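Local coordinates for aldose 1-epimerase (Escherichia coli, PDB 3NRE), which probably interconverts the alpha and beta anomers of aldose sugars, as expected of a putative aldose 1-epimerase of the galactose mutarotase superfamily, at residues L51-N56 and Y113-S118; R57-R62 and A259-H264; D79-H84 and Q173-E178; F144-H149 and P255-P260. All coordinates share one frame; numbering follows the deposited sequence.

Interaction 1 (L51-N56 and Y113-S118); sequences LVPFAN and YHYRVS
Pro53 wedges its ring between two tyrosines of the facing segment, Tyr113 and Tyr115. Its CG sits over one face of the Tyr113 ring in a CH-pi contact, 4.0 Å from the ring centroid and shifted toward the rim. Its CB lies over a face of Tyr115, while Pro53 CD approaches Tyr115 CE2 to 3.7 Å, the two side chains crossing nearly at right angles. Proline suits the place because its rigid ring offers C-H groups to both aromatics at once, and the cis peptide bond before it turns the chain sharply there. Next along the loop, Phe54 brings the edge of its ring to Tyr113, with Phe54 CE2 3.7 Å from Tyr113 CE1 and the planes inclined at 53°. On the other side of Pro53, Val52 and Val117 meet tip to tip, CG1 to CG1 at 4.1 Å. Val117 CG1 also lies at the edge of the Tyr115 ring, in its plane. Tyr115 CG stands between its own backbone N and carbonyl carbon (chi1 56°), which swings the ring over toward the proline. Farther out, polar bonds fix both phenols: Tyr113 OH reaches Pro143 O and His263 NE2, and Tyr115 OH reaches Asp86. Phe144 adds an edge-to-face partner for Tyr113. With an alanine at Tyr113, Pro53 CG would probably lose its aromatic seat and His263 the hydroxyl that helps hold it. Aromatic and aliphatic packing of this kind, between the loop after strand 48-51 and strand 114-123 of the nine-stranded antiparallel sheet, is in keeping with the large beta-sandwich of the mutarotase fold.

Interaction 2 (R57-R62 and A259-H264); sequences RVSGNR and APDDHH
Ser59 and Asp261 join by two bonds, the tight centre of this contact. The backbone N-H of Ser59 points almost straight (174°) at the syn lone pair of Asp261 OD1, 2.9 Å from N to OD1, while Ser59 OG donates to Asp261 OD2 at 2.7 Å, also from the syn side. Both carboxylate oxygens are thus engaged and the group cannot easily turn. Serine suits the place because its short hydroxyl lies beside its own N-H. Val58 packs beneath: its CG2 lies over one face of His263, 3.8 Å from the ring centroid, and in the given conformer of His264 its CG1 turns to that second imidazole.

The outer side is looser. His264 NE2 donates to Arg62 O over 3.2 Å, and the Arg62 guanidinium, drawn off to a salt bridge with Glu69, lies nearly parallel to the ring. His264 has a second conformer, so this bond and the ring's contacts with Val58 and Arg62 are provisional. Elsewhere a water bridges Arg57 O and Asp261 N.

Loop 57-62 leads into strand 62-65. The facing segment lies in the loop linking strands 250-256 and 272-274; there Pro260 packs on Trp168 of strand 166-170 and Phe234 of strand 232-237.

Interaction 3 (D79-H84 and Q173-E178); sequences DAHYLH and QWLAGE
An Asx turn at Asp79 faces the tight bend Gln173-Leu175 that leads into strand 176-180. In the turn, Asp79 OD1 accepts the backbone N-H of His81, with N and OD1 2.8 Å apart, the donor approaching on the anti side and 35° out of the carboxylate plane. A water then ties the two segments together: it donates to Gln173 O at 2.7 Å and to Asp79 OD1, to which it lies unusually close at 2.5 Å, and is also hydrogen-bonded to His81 ND1, 2.9 Å away. OD1 thus appears to serve both the turn and the water. The other oxygen, Asp79 OD2, lies at the edge of the indole, 3.5 Å from Trp174 CE3, with the carboxylate and ring planes 73° apart; it also forms a salt bridge with Arg57 NE. Aspartate suits the place because its two oxygens can serve different neighbours. Its CG stands anti to the backbone N (chi1 -164°), which carries the carboxylate over to the indole edge.

The contact thus joins the loop between strands 68-71 and 93-97 to the end of a hairpin made by strands 166-170 and 176-180. A PEG, probably from the crystallisation liquor, lies about 3 Å from the nearest side-chain atom of Trp174 and may mark a pocket.

Leu175 CD2 sits squarely above the His81 ring, 3.9 Å from the centroid, a CH-pi contact for which a branched aliphatic end is well shaped. The Gln173 amide meets the same ring at its edge, OE1 lying 3.7 Å from His81 CE1, while Gly60 N bonds to His81 NE2.

Interaction 4 (F144-H149 and P255-P260); sequences FGTGWH and PMSHAP
The His258 imidazole approaches Gly145 obliquely, its CD2 3.9 Å from Gly145 CA; the selenomethionine Met256 lays its CE over one ring face, and Ser257 OG lies at the edge, in plane. The indole of Trp148 takes Pro255 CG at its edge. Between these rings the backbones run antiparallel, with Gly147 and Met256 forming a non-hydrogen-bonded pair. The flanking bonds are Ser257 N to Thr146 O, 2.9 Å, and Trp148 N to Pro255 O, 3.2 Å. Glycine fits at Gly145 and Gly147, where a CB would collide with His258 CD2 and with Pro255 O.

Ser257 still donates its N-H, but its OG, not its carbonyl, receives the Thr146 N-H. OG stands between the backbone N and the carbonyl carbon (chi1 73°), where it accepts that N-H at 3.0 Å from Thr146 N, 166° at the hydrogen, and lies 2.6 Å from a water that also sits near Phe144 O. A valine in place of Ser257 would probably strand the Thr146 N-H and the water without this partner.

A side-chain hydroxyl thus stands in for the main-chain acceptor of an ordinary sheet, keeping a buried N-H satisfied just where strand 250-256 has ended.

Interactions 1 and 4 are buried, whereas 2 and 3 are only partly so and lean on polar groups and water. Interaction 1 has no hydrogen bond across its segments and rests on aromatic and aliphatic packing; interaction 4 is mainly backbone hydrogen bonding near the chain's centre. The two share a border, since Leu51 N and Pro53 O bond to Gly147 O and Gly145 N. Residues 51-56 and 57-62 are one continuous loop, and Ala259 and Pro260 belong to both interactions 2 and 4. Asn56 O probably bonds to His84 N, connecting 1 with 3, and Asn61 ND2 to Ala80 O, connecting 2 with 3. His84 of interaction 3 lies against His149 of interaction 4.

Interaction 1 (L51-N56 and Y113-S118)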
loop_
_atom_site.group_PDB
_atom_site.type_symbol
_atom_site.label_atom_id
_atom_site.label_comp_id
_atom_site.label_asym_id
_atom_site.label_seq_id
_atom_site.Cartn_x
_atom_site.Cartn_y
_atom_site.Cartn_z
ATOM N N LEU A 51 4.447 -0.087 -2.657
ATOM C CA LEU A 51 5.295 0.830 -1.905
ATOM C C LEU A 51 6.685 0.188 -1.760
ATOM O O LEU A 51 6.826 -0.835 -1.072
ATOM C CB LEU A 51 4.645 1.071 -0.507
ATOM C CG LEU A 51 3.142 1.463 -0.538
ATOM C CD1 LEU A 51 2.558 1.555 0.880
ATOM C CD2 LEU A 51 2.899 2.752 -1.311
ATOM N N VAL A 52 7.675 0.751 -2.447
ATOM C CA VAL A 52 9.061 0.245 -2.412
ATOM C C VAL A 52 9.977 1.389 -2.833
ATOM O O VAL A 52 9.703 2.085 -3.816
ATOM C CB VAL A 52 9.195 -0.980 -3.366
ATOM C CG1 VAL A 52 8.842 -0.604 -4.868
ATOM C CG2 VAL A 52 10.584 -1.525 -3.304
ATOM N N PRO A 53 11.078 1.645 -2.092
ATOM C CA PRO A 53 11.706 0.799 -1.077
ATOM C C PRO A 53 11.322 1.125 0.367
ATOM O O PRO A 53 11.962 0.648 1.308
ATOM C CB PRO A 53 13.188 1.090 -1.311
ATOM C CG PRO A 53 13.201 2.550 -1.643
ATOM C CD PRO A 53 11.994 2.685 -2.562
ATOM N N PHE A 54 10.286 1.925 0.555
ATOM C CA PHE A 54 9.600 2.062 1.852
ATOM C C PHE A 54 8.295 2.752 1.625
ATOM O O PHE A 54 8.000 3.192 0.501
ATOM C CB PHE A 54 10.446 2.808 2.898
ATOM C CG PHE A 54 10.870 4.168 2.479
ATOM C CD1 PHE A 54 10.092 5.259 2.747
ATOM C CD2 PHE A 54 12.109 4.374 1.909
ATOM C CE1 PHE A 54 10.514 6.529 2.393
ATOM C CE2 PHE A 54 12.538 5.642 1.549
ATOM C CZ PHE A 54 11.734 6.725 1.787
ATOM N N ALA A 55 7.458 2.787 2.646
ATOM C CA ALA A 55 6.139 3.383 2.515
ATOM C C ALA A 55 6.097 4.749 3.191
ATOM O O ALA A 55 6.830 5.010 4.173
ATOM C CB ALA A 55 5.099 2.497 3.163
ATOM N N ASN A 56 5.215 5.611 2.693
ATOM C CA ASN A 56 4.856 6.876 3.311
ATOM C C ASN A 56 6.042 7.864 3.200
ATOM O O ASN A 56 6.755 7.862 2.197
ATOM C CB ASN A 56 4.256 6.688 4.756
ATOM C CG ASN A 56 3.227 7.736 5.105
ATOM O OD1 ASN A 56 3.592 8.871 5.401
ATOM N ND2 ASN A 56 1.951 7.403 5.001
ATOM N N TYR A 113 18.367 5.268 -2.715
ATOM C CA TYR A 113 18.279 3.813 -2.800
ATOM C C TYR A 113 18.399 3.323 -4.254
ATOM O O TYR A 113 17.674 3.793 -5.154
ATOM C CB TYR A 113 16.941 3.337 -2.270
ATOM C CG TYR A 113 16.705 3.434 -0.779
ATOM C CD1 TYR A 113 16.434 4.648 -0.164
ATOM C CD2 TYR A 113 16.668 2.301 0.002
ATOM C CE1 TYR A 113 16.152 4.703 1.207
ATOM C CE2 TYR A 113 16.404 2.346 1.329
ATOM C CZ TYR A 113 16.135 3.568 1.942
ATOM O OH TYR A 113 15.891 3.569 3.293
ATOM N N HIS A 114 19.310 2.370 -4.485
ATOM C CA HIS A 114 19.395 1.655 -5.753
ATOM C C HIS A 114 18.942 0.222 -5.469
ATOM O O HIS A 114 19.382 -0.394 -4.488
ATOM C CB HIS A 114 20.834 1.637 -6.307
ATOM C CG HIS A 114 21.327 2.976 -6.753
ATOM N ND1 HIS A 114 22.497 3.131 -7.470
ATOM C CD2 HIS A 114 20.813 4.219 -6.596
ATOM C CE1 HIS A 114 22.684 4.414 -7.721
ATOM N NE2 HIS A 114 21.676 5.095 -7.206
ATOM N N TYR A 115 18.102 -0.333 -6.344
ATOM C CA TYR A 115 17.526 -1.642 -6.076
ATOM C C TYR A 115 16.824 -2.192 -7.311
ATOM O O TYR A 115 16.628 -1.477 -8.317
ATOM C CB TYR A 115 16.517 -1.602 -4.906
ATOM C CG TYR A 115 15.427 -0.596 -5.168
ATOM C CD1 TYR A 115 14.295 -0.957 -5.902
ATOM C CD2 TYR A 115 15.549 0.737 -4.760
ATOM C CE1 TYR A 115 13.311 -0.040 -6.176
ATOM C CE2 TYR A 115 14.584 1.651 -5.042
ATOM C CZ TYR A 115 13.463 1.261 -5.738
ATOM O OH TYR A 115 12.470 2.145 -6.088
ATOM N N ARG A 116 16.547 -3.496 -7.234
ATOM C CA ARG A 116 15.671 -4.200 -8.176
ATOM C C ARG A 116 14.496 -4.756 -7.372
ATOM O O ARG A 116 14.661 -5.257 -6.264
ATOM C CB ARG A 116 16.444 -5.325 -8.876
ATOM C CG ARG A 116 15.671 -6.236 -9.819
ATOM C CD ARG A 116 16.621 -7.322 -10.433
ATOM N NE ARG A 116 15.917 -8.257 -11.321
ATOM C CZ ARG A 116 15.934 -8.238 -12.660
ATOM N NH1 ARG A 116 16.616 -7.317 -13.336
ATOM N NH2 ARG A 116 15.275 -9.176 -13.347
ATOM N N VAL A 117 13.295 -4.643 -7.915
ATOM C CA VAL A 117 12.133 -5.204 -7.238
ATOM C C VAL A 117 11.321 -6.007 -8.228
ATOM O O VAL A 117 11.200 -5.577 -9.360
ATOM C CB VAL A 117 11.309 -4.124 -6.534
ATOM C CG1 VAL A 117 10.950 -2.929 -7.500
ATOM C CG2 VAL A 117 10.031 -4.691 -5.888
ATOM N N SER A 118 10.768 -7.135 -7.768
ATOM C CA SER A 118 9.804 -7.907 -8.487
ATOM C C SER A 118 8.454 -7.832 -7.778
ATOM O O SER A 118 8.354 -7.772 -6.557
ATOM C CB SER A 118 10.281 -9.364 -8.684
ATOM O OG SER A 118 10.318 -10.026 -7.446
#

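Interaction 2 (R57-R62 and A259-H264)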
loop_
_atom_site.group_PDB
_atom_site.type_symbol
_atom_site.label_atom_id
_atom_site.label_comp_id
_atom_site.label_asym_id
_atom_site.label_seq_id
_atom_site.Cartn_x
_atom_site.Cartn_y
_atom_site.Cartn_z
ATOM N N ARG A 57 6.200 8.739 4.183
ATOM C CA ARG A 57 7.129 9.855 4.125
ATOM C C ARG A 57 8.164 9.741 5.242
ATOM O O ARG A 57 7.864 9.138 6.278
ATOM C CB ARG A 57 6.338 11.130 4.414
ATOM C CG ARG A 57 5.176 11.403 3.433
ATOM C CD ARG A 57 4.295 12.524 3.844
ATOM N NE ARG A 57 3.223 12.737 2.836
ATOM C CZ ARG A 57 2.099 12.037 2.744
ATOM N NH1 ARG A 57 1.824 11.080 3.623
ATOM N NH2 ARG A 57 1.248 12.322 1.747
ATOM N N VAL A 58 9.341 10.348 5.039
ATOM C CA VAL A 58 10.367 10.468 6.085
ATOM C C VAL A 58 10.422 11.963 6.442
ATOM O O VAL A 58 10.818 12.779 5.605
ATOM C CB VAL A 58 11.709 10.020 5.621
ATOM C CG1 VAL A 58 12.743 10.159 6.790
ATOM C CG2 VAL A 58 11.677 8.558 5.046
ATOM N N SER A 59 9.942 12.312 7.642
ATOM C CA SER A 59 9.806 13.745 7.968
ATOM C C SER A 59 11.123 14.454 7.858
ATOM O O SER A 59 12.168 13.981 8.364
ATOM C CB SER A 59 9.082 13.975 9.284
ATOM O OG SER A 59 9.795 13.367 10.306
ATOM N N GLY A 60 11.087 15.584 7.151
ATOM C CA GLY A 60 12.278 16.374 6.882
ATOM C C GLY A 60 13.059 15.981 5.633
ATOM O O GLY A 60 14.015 16.652 5.273
ATOM N N ASN A 61 12.637 14.907 4.977
ATOM C CA ASN A 61 13.307 14.371 3.774
ATOM C C ASN A 61 14.783 14.092 4.058
ATOM O O ASN A 61 15.648 14.329 3.227
ATOM C CB ASN A 61 13.185 15.338 2.599
ATOM C CG ASN A 61 11.843 15.301 1.924
ATOM O OD1 ASN A 61 11.197 14.247 1.845
ATOM N ND2 ASN A 61 11.436 16.455 1.380
ATOM N N ARG A 62 15.050 13.593 5.256
ATOM C CA ARG A 62 16.402 13.187 5.636
ATOM C C ARG A 62 16.394 12.154 6.743
ATOM O O ARG A 62 15.391 11.983 7.465
ATOM C CB ARG A 62 17.276 14.400 5.991
ATOM C CG ARG A 62 16.674 15.443 6.915
ATOM C CD ARG A 62 16.508 14.990 8.315
ATOM N NE ARG A 62 17.736 14.411 8.902
ATOM C CZ ARG A 62 17.744 13.687 10.016
ATOM N NH1 ARG A 62 16.632 13.544 10.748
ATOM N NH2 ARG A 62 18.867 13.121 10.415
ATOM N N ALA A 259 6.530 1.115 10.498
ATOM C CA ALA A 259 5.796 2.281 10.996
ATOM C C ALA A 259 6.242 3.529 10.241
ATOM O O ALA A 259 7.404 3.605 9.844
ATOM C CB ALA A 259 6.038 2.480 12.463
ATOM N N PRO A 260 5.338 4.522 10.123
ATOM C CA PRO A 260 5.774 5.786 9.557
ATOM C C PRO A 260 6.926 6.380 10.377
ATOM O O PRO A 260 6.903 6.313 11.621
ATOM C CB PRO A 260 4.534 6.648 9.658
ATOM C CG PRO A 260 3.753 6.061 10.813
ATOM C CD PRO A 260 4.006 4.610 10.733
ATOM N N ASP A 261 7.936 6.913 9.684
ATOM C CA ASP A 261 9.071 7.590 10.319
ATOM C C ASP A 261 9.962 6.604 11.070
ATOM O O ASP A 261 10.708 6.995 11.943
ATOM C CB ASP A 261 8.633 8.745 11.252
ATOM C CG ASP A 261 8.780 10.127 10.616
ATOM O OD1 ASP A 261 9.080 10.181 9.415
ATOM O OD2 ASP A 261 8.633 11.152 11.367
ATOM N N ASP A 262 9.906 5.306 10.711
ATOM C CA ASP A 262 10.816 4.347 11.328
ATOM C C ASP A 262 12.261 4.699 10.987
ATOM O O ASP A 262 13.175 4.335 11.707
ATOM C CB ASP A 262 10.514 2.917 10.894
ATOM C CG ASP A 262 9.653 2.142 11.893
ATOM O OD1 ASP A 262 9.420 2.588 13.038
ATOM O OD2 ASP A 262 9.280 1.003 11.522
ATOM N N HIS A 263 12.478 5.442 9.905
ATOM C CA HIS A 263 13.847 5.870 9.579
ATOM C C HIS A 263 14.501 6.684 10.731
ATOM O O HIS A 263 15.718 6.805 10.793
ATOM C CB HIS A 263 13.871 6.740 8.329
ATOM C CG HIS A 263 13.802 5.980 7.054
ATOM N ND1 HIS A 263 12.626 5.488 6.541
ATOM C CD2 HIS A 263 14.766 5.673 6.151
ATOM C CE1 HIS A 263 12.862 4.907 5.385
ATOM N NE2 HIS A 263 14.147 5.016 5.115
ATOM N N HIS A 264 13.656 7.253 11.593
ATOM C CA HIS A 264 14.099 8.053 12.740
ATOM C C HIS A 264 14.191 7.304 14.069
ATOM O O HIS A 264 14.647 7.866 15.065
ATOM C CB HIS A 264 13.164 9.244 12.945
ATOM C CG HIS A 264 13.143 10.184 11.783
ATOM N ND1 HIS A 264 12.003 10.852 11.388
ATOM C CD2 HIS A 264 14.118 10.548 10.921
ATOM C CE1 HIS A 264 12.284 11.591 10.326
ATOM N NE2 HIS A 264 13.558 11.421 10.023
HETATM O O HOH W 1 7.708 6.385 6.545
#

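Interaction 3 (D79-H84 and Q173-E178)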
loop_
_atom_site.group_PDB
_atom_site.type_symbol
_atom_site.label_atom_id
_atom_site.label_comp_id
_atom_site.label_asym_id
_atom_site.label_seq_id
_atom_site.Cartn_x
_atom_site.Cartn_y
_atom_site.Cartn_z
ATOM N N ASP A 79 3.401 17.125 -3.184
ATOM C CA ASP A 79 3.837 16.838 -1.791
ATOM C C ASP A 79 5.298 17.315 -1.626
ATOM O O ASP A 79 6.173 17.001 -2.480
ATOM C CB ASP A 79 3.676 15.360 -1.484
ATOM C CG ASP A 79 3.719 15.026 0.030
ATOM O OD1 ASP A 79 4.424 15.693 0.836
ATOM O OD2 ASP A 79 2.921 14.156 0.433
ATOM N N ALA A 80 5.562 18.089 -0.573
ATOM C CA ALA A 80 6.916 18.499 -0.209
ATOM C C ALA A 80 7.799 17.327 0.197
ATOM O O ALA A 80 9.034 17.380 0.058
ATOM C CB ALA A 80 6.922 19.570 0.915
ATOM N N HIS A 81 7.173 16.271 0.689
ATOM C CA HIS A 81 7.932 15.096 1.087
ATOM C C HIS A 81 7.974 14.048 0.005
ATOM O O HIS A 81 6.949 13.748 -0.594
ATOM C CB HIS A 81 7.350 14.453 2.356
ATOM C CG HIS A 81 7.695 15.207 3.589
ATOM N ND1 HIS A 81 6.981 16.314 4.004
ATOM C CD2 HIS A 81 8.751 15.093 4.429
ATOM C CE1 HIS A 81 7.581 16.829 5.063
ATOM N NE2 HIS A 81 8.630 16.087 5.367
ATOM N N TYR A 82 9.162 13.494 -0.176
ATOM C CA TYR A 82 9.332 12.239 -0.900
ATOM C C TYR A 82 8.345 11.248 -0.313
ATOM O O TYR A 82 8.248 11.109 0.921
ATOM C CB TYR A 82 10.757 11.763 -0.746
ATOM C CG TYR A 82 11.061 10.434 -1.404
ATOM C CD1 TYR A 82 10.865 9.251 -0.725
ATOM C CD2 TYR A 82 11.607 10.373 -2.662
ATOM C CE1 TYR A 82 11.172 8.022 -1.323
ATOM C CE2 TYR A 82 11.921 9.134 -3.252
ATOM C CZ TYR A 82 11.718 7.995 -2.561
ATOM O OH TYR A 82 12.084 6.757 -3.112
ATOM N N LEU A 83 7.579 10.591 -1.189
ATOM C CA LEU A 83 6.433 9.783 -0.785
ATOM C C LEU A 83 6.441 8.391 -1.438
ATOM O O LEU A 83 6.550 8.300 -2.639
ATOM C CB LEU A 83 5.182 10.589 -1.188
ATOM C CG LEU A 83 3.862 9.988 -0.988
ATOM C CD1 LEU A 83 3.572 9.683 0.535
ATOM C CD2 LEU A 83 2.686 10.848 -1.556
ATOM N N HIS A 84 6.309 7.328 -0.619
ATOM C CA HIS A 84 5.973 5.955 -1.089
ATOM C C HIS A 84 7.006 5.341 -2.007
ATOM O O HIS A 84 6.680 4.382 -2.717
ATOM C CB HIS A 84 4.631 5.973 -1.828
ATOM C CG HIS A 84 3.463 6.258 -0.949
ATOM N ND1 HIS A 84 3.398 5.841 0.363
ATOM C CD2 HIS A 84 2.287 6.869 -1.212
ATOM C CE1 HIS A 84 2.242 6.206 0.872
ATOM N NE2 HIS A 84 1.542 6.836 -0.060
ATOM N N GLN A 173 1.528 18.991 7.077
ATOM C CA GLN A 173 2.211 18.376 5.909
ATOM C C GLN A 173 1.863 16.898 5.686
ATOM O O GLN A 173 2.615 16.149 5.065
ATOM C CB GLN A 173 3.722 18.528 6.033
ATOM C CG GLN A 173 4.224 19.966 6.110
ATOM C CD GLN A 173 5.759 20.010 6.060
ATOM O OE1 GLN A 173 6.429 19.718 7.055
ATOM N NE2 GLN A 173 6.294 20.417 4.955
ATOM N N TRP A 174 0.698 16.494 6.201
ATOM C CA TRP A 174 0.217 15.107 6.064
ATOM C C TRP A 174 1.041 14.092 6.809
ATOM O O TRP A 174 0.951 12.908 6.546
ATOM C CB TRP A 174 0.026 14.695 4.613
ATOM C CG TRP A 174 -0.889 15.529 3.910
ATOM C CD1 TRP A 174 -2.133 15.946 4.343
ATOM C CD2 TRP A 174 -0.678 16.118 2.657
ATOM N NE1 TRP A 174 -2.701 16.778 3.417
ATOM C CE2 TRP A 174 -1.825 16.902 2.362
ATOM C CE3 TRP A 174 0.387 16.093 1.751
ATOM C CZ2 TRP A 174 -1.947 17.637 1.184
ATOM C CZ3 TRP A 174 0.262 16.827 0.550
ATOM C CH2 TRP A 174 -0.891 17.592 0.291
ATOM N N LEU A 175 1.860 14.551 7.749
ATOM C CA LEU A 175 2.811 13.711 8.419
ATOM C C LEU A 175 2.184 13.059 9.662
ATOM O O LEU A 175 1.332 13.620 10.333
ATOM C CB LEU A 175 4.035 14.531 8.915
ATOM C CG LEU A 175 4.992 15.078 7.839
ATOM C CD1 LEU A 175 5.988 16.038 8.400
ATOM C CD2 LEU A 175 5.679 13.970 7.076
ATOM N N ALA A 176 2.657 11.872 9.963
ATOM C CA ALA A 176 2.391 11.269 11.277
ATOM C C ALA A 176 2.942 12.111 12.430
ATOM O O ALA A 176 4.105 12.557 12.393
ATOM C CB ALA A 176 2.961 9.876 11.319
ATOM N N GLY A 177 2.085 12.359 13.421
ATOM C CA GLY A 177 2.419 13.121 14.619
ATOM C C GLY A 177 2.611 12.295 15.874
ATOM O O GLY A 177 3.331 11.299 15.859
ATOM N N GLU A 178 2.008 12.760 16.980
ATOM C CA GLU A 178 2.154 12.123 18.267
ATOM C C GLU A 178 1.461 10.791 18.265
ATOM O O GLU A 178 0.359 10.632 17.720
ATOM C CB GLU A 178 1.610 12.989 19.425
ATOM C CG GLU A 178 2.133 12.569 20.800
ATOM C CD GLU A 178 1.763 13.539 21.957
ATOM O OE1 GLU A 178 0.578 13.573 22.393
ATOM O OE2 GLU A 178 2.673 14.238 22.463
HETATM O O HOH W 2 4.310 16.724 3.094
#

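Interaction 4 (F144-H149 and P255-P260)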
loop_
_atom_site.group_PDB
_atom_site.type_symbol
_atom_site.label_atom_id
_atom_site.label_comp_id
_atom_site.label_asym_id
_atom_site.label_seq_id
_atom_site.Cartn_x
_atom_site.Cartn_y
_atom_site.Cartn_z
ATOM N N PHE A 144 14.980 -1.032 4.561
ATOM C CA PHE A 144 13.962 -1.247 3.564
ATOM C C PHE A 144 12.620 -1.634 4.157
ATOM O O PHE A 144 12.498 -2.252 5.223
ATOM C CB PHE A 144 14.380 -2.344 2.570
ATOM C CG PHE A 144 15.406 -1.906 1.511
ATOM C CD1 PHE A 144 16.730 -1.759 1.840
ATOM C CD2 PHE A 144 15.058 -1.769 0.170
ATOM C CE1 PHE A 144 17.654 -1.380 0.897
ATOM C CE2 PHE A 144 16.021 -1.401 -0.800
ATOM C CZ PHE A 144 17.304 -1.251 -0.436
ATOM N N GLY A 145 11.602 -1.308 3.399
ATOM C CA GLY A 145 10.268 -1.805 3.698
ATOM C C GLY A 145 9.459 -1.957 2.410
ATOM O O GLY A 145 9.857 -1.495 1.366
ATOM N N THR A 146 8.311 -2.592 2.555
ATOM C CA THR A 146 7.360 -2.825 1.460
ATOM C C THR A 146 5.938 -2.681 1.955
ATOM O O THR A 146 5.633 -2.719 3.182
ATOM C CB THR A 146 7.536 -4.259 0.874
ATOM O OG1 THR A 146 7.557 -5.198 1.957
ATOM C CG2 THR A 146 8.810 -4.356 0.110
ATOM N N GLY A 147 5.048 -2.515 0.980
ATOM C CA GLY A 147 3.654 -2.388 1.299
ATOM C C GLY A 147 2.879 -2.122 0.063
ATOM O O GLY A 147 3.423 -2.173 -1.019
ATOM N N TRP A 148 1.596 -1.905 0.273
ATOM C CA TRP A 148 0.694 -1.575 -0.807
ATOM C C TRP A 148 -0.309 -0.563 -0.360
ATOM O O TRP A 148 -0.567 -0.368 0.840
ATOM C CB TRP A 148 -0.065 -2.827 -1.291
ATOM C CG TRP A 148 0.739 -3.843 -2.011
ATOM C CD1 TRP A 148 0.955 -3.959 -3.377
ATOM C CD2 TRP A 148 1.450 -4.925 -1.397
ATOM N NE1 TRP A 148 1.783 -5.068 -3.623
ATOM C CE2 TRP A 148 2.087 -5.666 -2.434
ATOM C CE3 TRP A 148 1.643 -5.329 -0.063
ATOM C CZ2 TRP A 148 2.870 -6.790 -2.170
ATOM C CZ3 TRP A 148 2.436 -6.420 0.202
ATOM C CH2 TRP A 148 3.025 -7.158 -0.859
ATOM N N HIS A 149 -0.911 0.052 -1.385
ATOM C CA HIS A 149 -1.860 1.125 -1.215
ATOM C C HIS A 149 -3.126 0.851 -2.005
ATOM O O HIS A 149 -3.357 1.460 -3.059
ATOM C CB HIS A 149 -1.159 2.425 -1.601
ATOM C CG HIS A 149 -1.890 3.667 -1.237
ATOM N ND1 HIS A 149 -3.067 4.034 -1.845
ATOM C CD2 HIS A 149 -1.557 4.696 -0.421
ATOM C CE1 HIS A 149 -3.450 5.222 -1.397
ATOM N NE2 HIS A 149 -2.536 5.653 -0.547
ATOM N N PRO A 255 -1.510 -1.645 3.948
ATOM C CA PRO A 255 -0.578 -2.411 4.782
ATOM C C PRO A 255 0.881 -2.022 4.554
ATOM O O PRO A 255 1.338 -1.770 3.416
ATOM C CB PRO A 255 -0.814 -3.841 4.361
ATOM C CG PRO A 255 -1.190 -3.675 2.879
ATOM C CD PRO A 255 -2.027 -2.462 2.845
HETATM N N MSE A 256 1.620 -1.930 5.665
HETATM C CA MSE A 256 3.002 -1.557 5.596
HETATM C C MSE A 256 3.798 -2.439 6.493
HETATM O O MSE A 256 3.352 -2.768 7.604
HETATM C CB MSE A 256 3.213 -0.090 6.079
HETATM C CG MSE A 256 2.494 0.938 5.263
HETATM SE SE MSE A 256 2.480 2.574 6.355
HETATM C CE MSE A 256 4.248 2.807 6.785
ATOM N N SER A 257 5.003 -2.765 6.038
ATOM C CA SER A 257 5.894 -3.624 6.805
ATOM C C SER A 257 6.605 -2.902 7.952
ATOM O O SER A 257 7.352 -3.541 8.721
ATOM C CB SER A 257 6.950 -4.222 5.868
ATOM O OG SER A 257 7.898 -3.256 5.476
ATOM N N HIS A 258 6.346 -1.600 8.075
ATOM C CA HIS A 258 7.008 -0.761 9.057
ATOM C C HIS A 258 6.116 0.379 9.452
ATOM O O HIS A 258 5.097 0.582 8.818
ATOM C CB HIS A 258 8.339 -0.251 8.511
ATOM C CG HIS A 258 8.193 0.678 7.345
ATOM N ND1 HIS A 258 8.170 2.047 7.484
ATOM C CD2 HIS A 258 8.098 0.427 6.019
ATOM C CE1 HIS A 258 8.020 2.599 6.290
ATOM N NE2 HIS A 258 7.957 1.644 5.383
ATOM N N ALA A 259 6.530 1.115 10.498
ATOM C CA ALA A 259 5.796 2.281 10.996
ATOM C C ALA A 259 6.242 3.529 10.241
ATOM O O ALA A 259 7.404 3.605 9.844
ATOM C CB ALA A 259 6.038 2.480 12.463
ATOM N N PRO A 260 5.338 4.522 10.123
ATOM C CA PRO A 260 5.774 5.786 9.557
ATOM C C PRO A 260 6.926 6.380 10.377
ATOM O O PRO A 260 6.903 6.313 11.621
ATOM C CB PRO A 260 4.534 6.648 9.658
ATOM C CG PRO A 260 3.753 6.061 10.813
ATOM C CD PRO A 260 4.006 4.610 10.733
HETATM O O HOH W 3 10.138 -3.334 6.764
#